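Local structure of enoyl-CoA hydratase subunit II (2EJ5) at residues L93-V97 and T201-G205; L206-L210 and C229-A233; T236-G242 and L253-N257; V35-K40 and P85-L90. The protein probably hydrates the double bond of enoyl-CoA thioesters, as a member of the crotonase family linked to phenylacetic acid catabolism. All coordinates share one frame; numbering follows the deposited sequence. Where two conformers were deposited one is given.

Contact 1: residues L93-V97 and T201-G205; sequences LEKPV and TKAIG
Glu-94 and Gly-205 show how a loop can be laid almost directly on a helix backbone when a glycine faces it. The loop, between helix 75-92 and strand 97-101 of the crotonase core sheet, rests here on the first turn of helix 201-216, in the C-terminal helical region. Glu-94 CB stands 3.6 Å from Gly-205 CA, and a CB on Gly-205 would come within 2.6 Å of Glu-94 O, too near for any larger residue with this backbone path. Farther along the loop the contact turns apolar. The ring of Pro-96 crosses the side chain of Ile-204 at about a right angle, with Pro-96 CD at 3.8 Å and Pro-96 CB at 4.0 Å from Ile-204 CG2. Beside it, Lys-95 CD reaches the methyl CG2 of Thr-201 at 3.9 Å, while its NZ goes on to the carbonyls of Ala-42, Asp-45 and Val-48.

In Glu-94 the bend at chi2 (-82°) brings the carboxylate beside the Gly-205 carbonyl. OE1 comes 3.0 Å from Gly-205 O, an approach of two acceptors and not a hydrogen bond. Salt bridges probably offset it: OE1 pairs with Arg-212 and OE2 with Arg-209, both on later turns of the helix. An uncharged alanine in place of Glu-94 would probably leave these two guanidinium groups without their shared carboxylate. Outward, Ile-204 also packs on Ile-132 of the second subunit. The chemistry implies a two-part hold: glycine permits the close approach, and the two arginine charges would probably ease the crowding of the two oxygens.

Contact 2: residues L206-L210 and C229-A233; sequences LIKRL and CQRIA
Leu-206 and Cys-229 meet at the heart of an antiparallel helical hairpin, made by helices 201-216 and 219-235 in the C-terminal helical region of this crotonase fold. The two short segments run at 177° to each other with axes 10.8 Å apart, a spacing wide enough for side chains from both helices to fill.

Leu-206 illustrates how one side chain spans such a gap. Its CB points at the partner helix, and chi1 of -73° sets CG opposite the carbonyl carbon, from where the two methyls divide the work. CD1 goes deepest, to 3.3 Å from Cys-229 O and 3.7 Å from Ala-233 N, the two ends of a backbone hydrogen bond of the opposing helix. Around that spot the same CD1 touches Ala-233 CB and Ile-232 CG2, each at 3.9 Å. CD2 turns instead toward Cys-229 SG, at 4.0 Å, and toward the guanidinium of Arg-209, resting over one face of it near the rim.

The outer side of the hairpin is finished where Arg-209, whose NE is held by the Glu-94 carboxylate, crosses Ile-232 at about a right angle. Both helices face the second subunit: Gln-230 NE2 hydrogen-bonds to Asp-139 and the Val-137 carbonyl of that subunit, and Leu-206 packs on its Val-137. One turn on from Leu-206, Leu-210 lies along the other flank of the cysteine, its CD1 at 4.0 Å from Cys-229 CB and its CD2 at 3.6 Å from Cys-229 SG.

Contact 3: residues T236-G242 and L253-N257; sequences TSDHREG and LFQGN
Asp-238 and the last residues of the chain, from Leu-253 to Asn-257, illustrate how a chain end can be tied to the start of a helix, here helix 237-246. Hydrogen bonds from the tail come first. Asp-238 grips two successive amides with its two oxygens: Gln-255 N meets the syn lone pair of OD1 at 2.8 Å and 171°, and Gly-256 N reaches the syn side of OD2 at 2.6 Å, 24° out of the carboxylate plane. One turn further along the helix, Glu-241 OE2, also paired with Arg-250, takes Leu-253 N on its anti lone pair at 2.6 Å.

Bonds in the reverse sense use the terminal carboxylate. Ser-237 N gives to Asn-257 O at 2.9 Å, in the carbonyl plane, and Asp-238 N to Asn-257 OXT at 2.8 Å; Thr-236 OG1 adds a weak bond to the first.

Phe-254 adds packing, its ring edge near Asp-238 O, with CE1 at 3.4 Å; it also touches Pro-200 and His-133 of the second subunit. Asp-238 OD1 and Asn-257 OXT, of two carboxylates probably both charged, lie 3.5 Å apart, and the start of helix 237-246, with its amides turned to the terminal carboxylate, would probably ease that proximity.

Contact 4: residues V35-K40 and P85-L90; sequences VTKALK and PMMKAL
Helices 29-44 and 75-92, which follow strands 13-18 and 50-55 of the crotonase core sheet, pack side by side here as the helical layer of successive beta-alpha-beta crossovers. Their segments run nearly parallel, crossing at 17° with axes 8.6 Å apart, and their CA atoms come nearest at Thr-36 and Met-86.

Thr-36 sits flat against the second helix. Chi1 of -59° sends OG1 back along its own helix to bond the Asn-32 carbonyl, and the same oxygen abuts the Met-86 backbone, 3.1 Å from Met-86 CA. Its methyl, directed opposite to the backbone N, points between Pro-85 and Ala-89: CG2 lies 3.6 Å from Pro-85 O and 4.1 Å from Ala-89 CB. With an alanine here the hydroxyl and methyl are gone, and the Asn-32 carbonyl would probably lack this partner and a gap open against Met-86 and Ala-89.

On the sheet side of the pair, Val-35 and Met-86 run slantwise over each other, Val-35 CG1 being 3.6 Å from Met-86 CG; Val-35 itself leans on Leu-16 and Leu-18 of strand 13-18. On the more exposed flank Ala-89 CB meets the Lys-40 chain, with Lys-40 CG at 4.2 Å. One turn beyond Val-35, Leu-39 brings its CD1 methyl against Leu-90, 3.7 Å from Leu-90 CB and equally 3.7 Å from Leu-90 N.

Helix 201-216 joins contacts 1 and 2, whose centres are about 10 Å apart: its first turn receives the 93-97 loop, and its next turn pairs with helix 219-235. Across the junction Lys-208 NZ reaches Lys-95 O at 2.8 Å. Contact 3 is centred about 14 Å from the centre of each, tied to contact 1 by Lys-202 NZ and Gly-256 O at 2.8 Å, and all three touch the second subunit. Contact 4 belongs to the core, and its Lys-88 packs on Asp-220 of the third subunit. Centre to centre it lies about 15 Å from contact 1, which it meets through Leu-39 O and Leu-93 CD1 at 3.7 Å, and about 27 Å from contact 3.

Contact 1: residues L93-V97 and T201-G205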
loop_
_atom_site.group_PDB
_atom_site.type_symbol
_atom_site.label_atom_id
_atom_site.label_comp_id
_atom_site.label_asym_id
_atom_site.label_seq_id
_atom_site.Cartn_x
_atom_site.Cartn_y
_atom_site.Cartn_z
ATOM N N LEU A 93 21.518 4.565 -1.464
ATOM C CA LEU A 93 21.855 5.845 -2.093
ATOM C C LEU A 93 20.837 6.946 -1.761
ATOM O O LEU A 93 19.640 6.804 -2.071
ATOM C CB LEU A 93 21.985 5.660 -3.618
ATOM C CG LEU A 93 22.310 6.856 -4.525
ATOM C CD1 LEU A 93 23.634 7.551 -4.094
ATOM C CD2 LEU A 93 22.398 6.379 -5.930
ATOM N N GLU A 94 21.335 8.048 -1.183
ATOM C CA GLU A 94 20.530 9.178 -0.704
ATOM C C GLU A 94 20.532 10.370 -1.675
ATOM O O GLU A 94 20.544 11.531 -1.238
ATOM C CB GLU A 94 21.092 9.744 0.600
ATOM C CG GLU A 94 21.569 8.811 1.695
ATOM C CD GLU A 94 20.443 8.322 2.525
ATOM O OE1 GLU A 94 19.400 8.179 1.885
ATOM O OE2 GLU A 94 20.555 8.072 3.761
ATOM N N LYS A 95 20.674 10.119 -2.964
ATOM C CA LYS A 95 20.489 11.165 -3.960
ATOM C C LYS A 95 19.295 10.655 -4.742
ATOM O O LYS A 95 19.087 9.431 -4.771
ATOM C CB LYS A 95 21.697 11.252 -4.901
ATOM C CG LYS A 95 23.095 11.428 -4.204
ATOM C CD LYS A 95 23.526 12.833 -4.166
ATOM C CE LYS A 95 24.852 13.041 -3.403
ATOM N NZ LYS A 95 25.991 12.925 -4.361
ATOM N N PRO A 96 18.534 11.564 -5.394
ATOM C CA PRO A 96 17.425 11.059 -6.174
ATOM C C PRO A 96 17.898 10.315 -7.405
ATOM O O PRO A 96 18.915 10.686 -8.030
ATOM C CB PRO A 96 16.602 12.332 -6.533
ATOM C CG PRO A 96 17.610 13.455 -6.571
ATOM C CD PRO A 96 18.637 13.048 -5.453
ATOM N N VAL A 97 17.171 9.272 -7.755
ATOM C CA VAL A 97 17.538 8.405 -8.868
ATOM C C VAL A 97 16.337 8.241 -9.760
ATOM O O VAL A 97 15.258 7.757 -9.329
ATOM C CB VAL A 97 18.031 7.003 -8.395
ATOM C CG1 VAL A 97 18.475 6.164 -9.562
ATOM C CG2 VAL A 97 19.161 7.140 -7.361
ATOM N N THR A 201 19.208 18.812 -2.188
ATOM C CA THR A 201 19.634 17.433 -2.244
ATOM C C THR A 201 19.744 16.745 -0.859
ATOM O O THR A 201 19.418 15.560 -0.733
ATOM C CB THR A 201 20.998 17.402 -2.970
ATOM O OG1 THR A 201 20.900 18.267 -4.111
ATOM C CG2 THR A 201 21.333 15.995 -3.406
ATOM N N LYS A 202 20.191 17.477 0.162
ATOM C CA LYS A 202 20.338 16.867 1.511
ATOM C C LYS A 202 18.973 16.546 2.120
ATOM O O LYS A 202 18.814 15.549 2.808
ATOM C CB LYS A 202 21.093 17.770 2.485
ATOM C CG LYS A 202 22.630 17.894 2.200
ATOM C CD LYS A 202 23.404 16.570 2.359
ATOM C CE LYS A 202 24.927 16.786 2.393
ATOM N NZ LYS A 202 25.313 18.054 1.779
ATOM N N ALA A 203 17.995 17.419 1.904
ATOM C CA ALA A 203 16.613 17.120 2.342
ATOM C C ALA A 203 16.063 15.937 1.577
ATOM O O ALA A 203 15.361 15.120 2.161
ATOM C CB ALA A 203 15.708 18.320 2.192
ATOM N N ILE A 204 16.391 15.835 0.295
ATOM C CA ILE A 204 15.918 14.684 -0.523
ATOM C C ILE A 204 16.536 13.373 -0.000
ATOM O O ILE A 204 15.866 12.355 0.081
ATOM C CB ILE A 204 16.224 14.860 -2.029
ATOM C CG1 ILE A 204 15.381 16.036 -2.604
ATOM C CG2 ILE A 204 15.928 13.548 -2.824
ATOM C CD1 ILE A 204 15.819 16.425 -4.025
ATOM N N GLY A 205 17.817 13.398 0.347
ATOM C CA GLY A 205 18.443 12.178 0.915
ATOM C C GLY A 205 17.818 11.753 2.236
ATOM O O GLY A 205 17.594 10.542 2.479
#

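Contact 2: residues L206-L210 and C229-A233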
loop_
_atom_site.group_PDB
_atom_site.type_symbol
_atom_site.label_atom_id
_atom_site.label_comp_id
_atom_site.label_asym_id
_atom_site.label_seq_id
_atom_site.Cartn_x
_atom_site.Cartn_y
_atom_site.Cartn_z
ATOM N N LEU A 206 17.518 12.726 3.087
ATOM C CA LEU A 206 16.872 12.484 4.376
ATOM C C LEU A 206 15.427 11.974 4.226
ATOM O O LEU A 206 14.942 11.146 5.013
ATOM C CB LEU A 206 16.910 13.781 5.202
ATOM C CG LEU A 206 18.311 14.159 5.785
ATOM C CD1 LEU A 206 18.319 15.517 6.397
ATOM C CD2 LEU A 206 18.880 13.135 6.754
ATOM N N ILE A 207 14.718 12.465 3.218
ATOM C CA ILE A 207 13.387 11.896 2.989
ATOM C C ILE A 207 13.473 10.436 2.497
ATOM O O ILE A 207 12.652 9.580 2.928
ATOM C CB ILE A 207 12.460 12.783 2.110
ATOM C CG1 ILE A 207 12.706 12.551 0.641
ATOM C CG2 ILE A 207 12.457 14.237 2.545
ATOM C CD1 ILE A 207 11.718 11.526 0.107
ATOM N N LYS A 208 14.449 10.117 1.656
ATOM C CA LYS A 208 14.665 8.721 1.294
ATOM C C LYS A 208 15.035 7.876 2.523
ATOM O O LYS A 208 14.625 6.707 2.638
ATOM C CB LYS A 208 15.756 8.637 0.232
ATOM C CG LYS A 208 15.277 9.013 -1.140
ATOM C CD LYS A 208 16.397 9.007 -2.163
ATOM C CE LYS A 208 16.847 7.537 -2.514
ATOM N NZ LYS A 208 17.331 7.359 -3.943
ATOM N N ARG A 209 15.818 8.458 3.421
ATOM C CA ARG A 209 16.198 7.769 4.662
ATOM C C ARG A 209 14.933 7.491 5.473
ATOM O O ARG A 209 14.720 6.355 5.959
ATOM C CB ARG A 209 17.195 8.610 5.481
ATOM C CG ARG A 209 17.847 7.860 6.649
ATOM C CD ARG A 209 18.870 8.749 7.424
ATOM N NE ARG A 209 19.968 9.222 6.568
ATOM C CZ ARG A 209 20.902 10.085 6.976
ATOM N NH1 ARG A 209 20.872 10.557 8.212
ATOM N NH2 ARG A 209 21.866 10.506 6.155
ATOM N N LEU A 210 14.074 8.504 5.584
ATOM C CA LEU A 210 12.849 8.369 6.332
ATOM C C LEU A 210 11.854 7.417 5.686
ATOM O O LEU A 210 11.084 6.783 6.386
ATOM C CB LEU A 210 12.198 9.742 6.582
ATOM C CG LEU A 210 12.865 10.645 7.625
ATOM C CD1 LEU A 210 12.097 11.969 7.691
ATOM C CD2 LEU A 210 12.884 9.963 8.995
ATOM N N CYS A 229 16.272 13.539 11.674
ATOM C CA CYS A 229 16.454 13.993 10.275
ATOM C C CYS A 229 16.227 15.475 10.083
ATOM O O CYS A 229 16.935 16.113 9.298
ATOM C CB CYS A 229 15.562 13.204 9.324
ATOM S SG CYS A 229 16.162 11.539 9.176
ATOM N N GLN A 230 15.252 16.013 10.815
ATOM C CA GLN A 230 14.856 17.399 10.686
ATOM C C GLN A 230 15.852 18.307 11.389
ATOM O O GLN A 230 16.009 19.424 10.955
ATOM C CB GLN A 230 13.461 17.650 11.263
ATOM C CG GLN A 230 12.813 18.957 10.781
ATOM C CD GLN A 230 12.410 18.875 9.325
ATOM O OE1 GLN A 230 13.261 18.702 8.407
ATOM N NE2 GLN A 230 11.107 18.957 9.093
ATOM N N ARG A 231 16.468 17.845 12.497
ATOM C CA ARG A 231 17.570 18.607 13.143
ATOM C C ARG A 231 18.666 18.796 12.124
ATOM O O ARG A 231 19.120 19.927 11.912
ATOM C CB ARG A 231 18.080 17.919 14.429
ATOM C CG ARG A 231 19.208 18.651 15.160
ATOM C CD ARG A 231 19.923 17.768 16.160
ATOM N NE ARG A 231 20.696 16.709 15.500
ATOM C CZ ARG A 231 21.928 16.843 15.008
ATOM N NH1 ARG A 231 22.583 18.003 15.103
ATOM N NH2 ARG A 231 22.509 15.795 14.413
ATOM N N ILE A 232 19.020 17.716 11.432
ATOM C CA ILE A 232 19.994 17.775 10.317
ATOM C C ILE A 232 19.562 18.703 9.153
ATOM O O ILE A 232 20.345 19.577 8.743
ATOM C CB ILE A 232 20.396 16.359 9.752
ATOM C CG1 ILE A 232 20.954 15.448 10.870
ATOM C CG2 ILE A 232 21.396 16.490 8.571
ATOM C CD1 ILE A 232 20.767 13.927 10.648
ATOM N N ALA A 233 18.339 18.534 8.622
ATOM C CA ALA A 233 17.962 19.371 7.485
ATOM C C ALA A 233 17.990 20.839 7.909
ATOM O O ALA A 233 18.350 21.708 7.117
ATOM C CB ALA A 233 16.559 18.977 6.914
#

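Contact 3: residues T236-G242 and L253-N257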
loop_
_atom_site.group_PDB
_atom_site.type_symbol
_atom_site.label_atom_id
_atom_site.label_comp_id
_atom_site.label_asym_id
_atom_site.label_seq_id
_atom_site.Cartn_x
_atom_site.Cartn_y
_atom_site.Cartn_z
ATOM N N THR A 236 21.268 22.876 7.647
ATOM C CA THR A 236 21.779 22.859 6.312
ATOM C C THR A 236 21.776 24.296 5.715
ATOM O O THR A 236 20.992 25.165 6.144
ATOM C CB THR A 236 20.855 21.844 5.558
ATOM O OG1 THR A 236 21.565 20.735 4.976
ATOM C CG2 THR A 236 19.841 22.497 4.648
ATOM N N SER A 237 22.652 24.568 4.751
ATOM C CA SER A 237 22.681 25.914 4.140
ATOM C C SER A 237 21.431 26.105 3.285
ATOM O O SER A 237 20.870 27.200 3.191
ATOM C CB SER A 237 23.921 26.115 3.264
ATOM O OG SER A 237 25.056 26.325 4.077
ATOM N N ASP A 238 20.982 25.012 2.688
ATOM C CA ASP A 238 19.802 25.072 1.845
ATOM C C ASP A 238 18.576 25.533 2.605
ATOM O O ASP A 238 17.805 26.323 2.091
ATOM C CB ASP A 238 19.609 23.736 1.129
ATOM C CG ASP A 238 20.440 23.648 -0.131
ATOM O OD1 ASP A 238 21.095 24.657 -0.505
ATOM O OD2 ASP A 238 20.429 22.596 -0.782
ATOM N N HIS A 239 18.413 25.079 3.842
ATOM C CA HIS A 239 17.302 25.505 4.675
ATOM C C HIS A 239 17.312 27.029 4.882
ATOM O O HIS A 239 16.258 27.676 4.751
ATOM C CB HIS A 239 17.309 24.780 6.035
ATOM C CG HIS A 239 16.315 25.320 7.015
ATOM N ND1 HIS A 239 15.002 25.582 6.677
ATOM C CD2 HIS A 239 16.435 25.635 8.324
ATOM C CE1 HIS A 239 14.356 26.037 7.738
ATOM N NE2 HIS A 239 15.201 26.069 8.753
ATOM N N ARG A 240 18.470 27.585 5.272
ATOM C CA ARG A 240 18.550 29.045 5.463
ATOM C C ARG A 240 18.403 29.846 4.155
ATOM O O ARG A 240 17.815 30.898 4.169
ATOM C CB ARG A 240 19.737 29.474 6.321
ATOM C CG ARG A 240 21.103 29.055 5.848
ATOM C CD ARG A 240 22.185 29.622 6.832
ATOM N NE ARG A 240 22.388 28.714 7.949
ATOM C CZ ARG A 240 23.261 27.707 7.928
ATOM N NH1 ARG A 240 24.013 27.491 6.860
ATOM N NH2 ARG A 240 23.383 26.915 8.979
ATOM N N GLU A 241 18.858 29.320 3.025
ATOM C CA GLU A 241 18.471 29.913 1.716
ATOM C C GLU A 241 16.941 29.879 1.460
ATOM O O GLU A 241 16.346 30.880 1.037
ATOM C CB GLU A 241 19.254 29.268 0.568
ATOM C CG GLU A 241 18.768 29.597 -0.820
ATOM C CD GLU A 241 19.078 31.034 -1.299
ATOM O OE1 GLU A 241 19.682 31.830 -0.543
ATOM O OE2 GLU A 241 18.687 31.357 -2.438
ATOM N N GLY A 242 16.299 28.754 1.763
ATOM C CA GLY A 242 14.854 28.600 1.557
ATOM C C GLY A 242 14.029 29.576 2.363
ATOM O O GLY A 242 13.030 30.100 1.870
ATOM N N LEU A 253 17.964 29.750 -4.355
ATOM C CA LEU A 253 19.017 29.028 -5.056
ATOM C C LEU A 253 19.714 28.009 -4.140
ATOM O O LEU A 253 20.478 28.371 -3.234
ATOM C CB LEU A 253 20.015 29.991 -5.725
ATOM C CG LEU A 253 21.209 29.491 -6.536
ATOM C CD1 LEU A 253 20.832 28.534 -7.685
ATOM C CD2 LEU A 253 21.902 30.732 -7.113
ATOM N N PHE A 254 19.473 26.731 -4.422
ATOM C CA PHE A 254 19.932 25.643 -3.547
ATOM C C PHE A 254 21.241 25.020 -4.031
ATOM O O PHE A 254 21.495 24.920 -5.241
ATOM C CB PHE A 254 18.848 24.548 -3.447
ATOM C CG PHE A 254 17.551 25.007 -2.813
ATOM C CD1 PHE A 254 17.535 25.569 -1.557
ATOM C CD2 PHE A 254 16.332 24.839 -3.486
ATOM C CE1 PHE A 254 16.346 25.982 -0.976
ATOM C CE2 PHE A 254 15.138 25.251 -2.902
ATOM C CZ PHE A 254 15.139 25.802 -1.649
ATOM N N GLN A 255 22.056 24.577 -3.082
ATOM C CA GLN A 255 23.324 23.980 -3.412
ATOM C C GLN A 255 23.427 22.497 -3.082
ATOM O O GLN A 255 24.310 21.838 -3.602
ATOM C CB GLN A 255 24.497 24.762 -2.767
ATOM C CG GLN A 255 24.625 26.154 -3.360
ATOM C CD GLN A 255 25.762 26.985 -2.756
ATOM O OE1 GLN A 255 26.312 26.657 -1.684
ATOM N NE2 GLN A 255 26.102 28.087 -3.440
ATOM N N GLY A 256 22.504 21.964 -2.278
ATOM C CA GLY A 256 22.584 20.554 -1.878
ATOM C C GLY A 256 23.347 20.289 -0.587
ATOM O O GLY A 256 23.700 19.143 -0.289
ATOM N N ASN A 257 23.609 21.335 0.187
ATOM C CA ASN A 257 24.202 21.176 1.525
ATOM C C ASN A 257 23.669 22.234 2.436
ATOM O O ASN A 257 24.143 22.355 3.585
ATOM C CB ASN A 257 25.725 21.310 1.469
ATOM C CG ASN A 257 26.160 22.519 0.691
ATOM O OD1 ASN A 257 25.682 23.651 0.939
ATOM N ND2 ASN A 257 27.051 22.300 -0.284
ATOM O OXT ASN A 257 22.781 22.980 2.002
#

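Contact 4: residues V35-K40 and P85-L90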
loop_
_atom_site.group_PDB
_atom_site.type_symbol
_atom_site.label_atom_id
_atom_site.label_comp_id
_atom_site.label_asym_id
_atom_site.label_seq_id
_atom_site.Cartn_x
_atom_site.Cartn_y
_atom_site.Cartn_z
ATOM N N VAL A 35 27.862 -1.050 -11.982
ATOM C CA VAL A 35 26.716 -0.251 -11.530
ATOM C C VAL A 35 26.851 0.037 -10.038
ATOM O O VAL A 35 26.632 1.167 -9.616
ATOM C CB VAL A 35 25.393 -0.923 -11.887
ATOM C CG1 VAL A 35 24.209 -0.251 -11.120
ATOM C CG2 VAL A 35 25.137 -0.864 -13.412
ATOM N N THR A 36 27.266 -0.976 -9.260
ATOM C CA THR A 36 27.479 -0.847 -7.815
ATOM C C THR A 36 28.476 0.254 -7.517
ATOM O O THR A 36 28.194 1.170 -6.740
ATOM C CB THR A 36 27.959 -2.203 -7.149
ATOM O OG1 THR A 36 26.982 -3.226 -7.363
ATOM C CG2 THR A 36 28.162 -2.075 -5.649
ATOM N N LYS A 37 29.661 0.136 -8.110
ATOM C CA LYS A 37 30.723 1.146 -7.986
ATOM C C LYS A 37 30.275 2.571 -8.377
ATOM O O LYS A 37 30.560 3.529 -7.661
ATOM C CB LYS A 37 31.921 0.714 -8.846
ATOM C CG LYS A 37 33.173 1.583 -8.659
ATOM C CD LYS A 37 34.392 0.898 -9.282
ATOM C CE LYS A 37 35.656 1.752 -9.170
ATOM N NZ LYS A 37 35.545 3.023 -9.970
ATOM N N ALA A 38 29.575 2.678 -9.499
ATOM C CA ALA A 38 29.104 3.959 -10.030
ATOM C C ALA A 38 28.088 4.586 -9.058
ATOM O O ALA A 38 28.146 5.776 -8.792
ATOM C CB ALA A 38 28.470 3.745 -11.379
ATOM N N LEU A 39 27.167 3.767 -8.509
ATOM C CA LEU A 39 26.180 4.292 -7.550
ATOM C C LEU A 39 26.851 4.800 -6.323
ATOM O O LEU A 39 26.459 5.805 -5.780
ATOM C CB LEU A 39 25.126 3.253 -7.156
ATOM C CG LEU A 39 24.138 2.834 -8.245
ATOM C CD1 LEU A 39 23.270 1.691 -7.726
ATOM C CD2 LEU A 39 23.298 4.019 -8.849
ATOM N N LYS A 40 27.891 4.101 -5.868
ATOM C CA LYS A 40 28.585 4.516 -4.654
ATOM C C LYS A 40 29.383 5.797 -4.958
ATOM O O LYS A 40 29.465 6.679 -4.120
ATOM C CB LYS A 40 29.490 3.374 -4.113
ATOM C CG LYS A 40 28.728 2.090 -3.676
ATOM C CD LYS A 40 29.686 0.933 -3.344
ATOM C CE LYS A 40 28.949 -0.268 -2.695
ATOM N NZ LYS A 40 29.845 -1.473 -2.335
ATOM N N PRO A 85 24.805 -6.745 -3.796
ATOM C CA PRO A 85 25.589 -5.504 -3.632
ATOM C C PRO A 85 25.070 -4.287 -4.431
ATOM O O PRO A 85 25.136 -3.142 -3.927
ATOM C CB PRO A 85 26.984 -5.894 -4.136
ATOM C CG PRO A 85 27.057 -7.360 -3.951
ATOM C CD PRO A 85 25.664 -7.850 -4.279
ATOM N N MET A 86 24.592 -4.540 -5.648
ATOM C CA MET A 86 24.049 -3.523 -6.548
ATOM C C MET A 86 22.738 -2.960 -5.974
ATOM O O MET A 86 22.564 -1.748 -5.877
ATOM C CB MET A 86 23.816 -4.133 -7.936
ATOM C CG MET A 86 23.476 -3.097 -9.084
ATOM S SD MET A 86 22.982 -3.671 -10.705
ATOM C CE MET A 86 21.443 -4.575 -10.420
ATOM N N MET A 87 21.819 -3.847 -5.606
ATOM C CA MET A 87 20.538 -3.409 -5.048
ATOM C C MET A 87 20.702 -2.770 -3.689
ATOM O O MET A 87 19.969 -1.835 -3.369
ATOM C CB MET A 87 19.485 -4.556 -5.063
ATOM C CG MET A 87 19.244 -5.176 -6.504
ATOM S SD MET A 87 18.865 -4.043 -7.876
ATOM C CE MET A 87 17.339 -3.325 -7.267
ATOM N N LYS A 88 21.681 -3.207 -2.893
ATOM C CA LYS A 88 21.941 -2.544 -1.603
ATOM C C LYS A 88 22.531 -1.163 -1.810
ATOM O O LYS A 88 22.174 -0.226 -1.091
ATOM C CB LYS A 88 22.882 -3.352 -0.699
ATOM C CG LYS A 88 22.306 -4.692 -0.297
ATOM C CD LYS A 88 23.215 -5.379 0.680
ATOM C CE LYS A 88 22.456 -6.482 1.340
ATOM N NZ LYS A 88 23.403 -7.478 1.959
ATOM N N ALA A 89 23.451 -1.033 -2.783
ATOM C CA ALA A 89 23.988 0.298 -3.108
ATOM C C ALA A 89 22.846 1.233 -3.536
ATOM O O ALA A 89 22.770 2.365 -3.086
ATOM C CB ALA A 89 25.058 0.229 -4.227
ATOM N N LEU A 90 21.979 0.768 -4.422
ATOM C CA LEU A 90 20.852 1.615 -4.862
ATOM C C LEU A 90 19.976 1.959 -3.684
ATOM O O LEU A 90 19.575 3.099 -3.502
ATOM C CB LEU A 90 20.065 0.934 -5.982
ATOM C CG LEU A 90 18.886 1.641 -6.662
ATOM C CD1 LEU A 90 19.269 3.069 -7.158
ATOM C CD2 LEU A 90 18.351 0.760 -7.819
#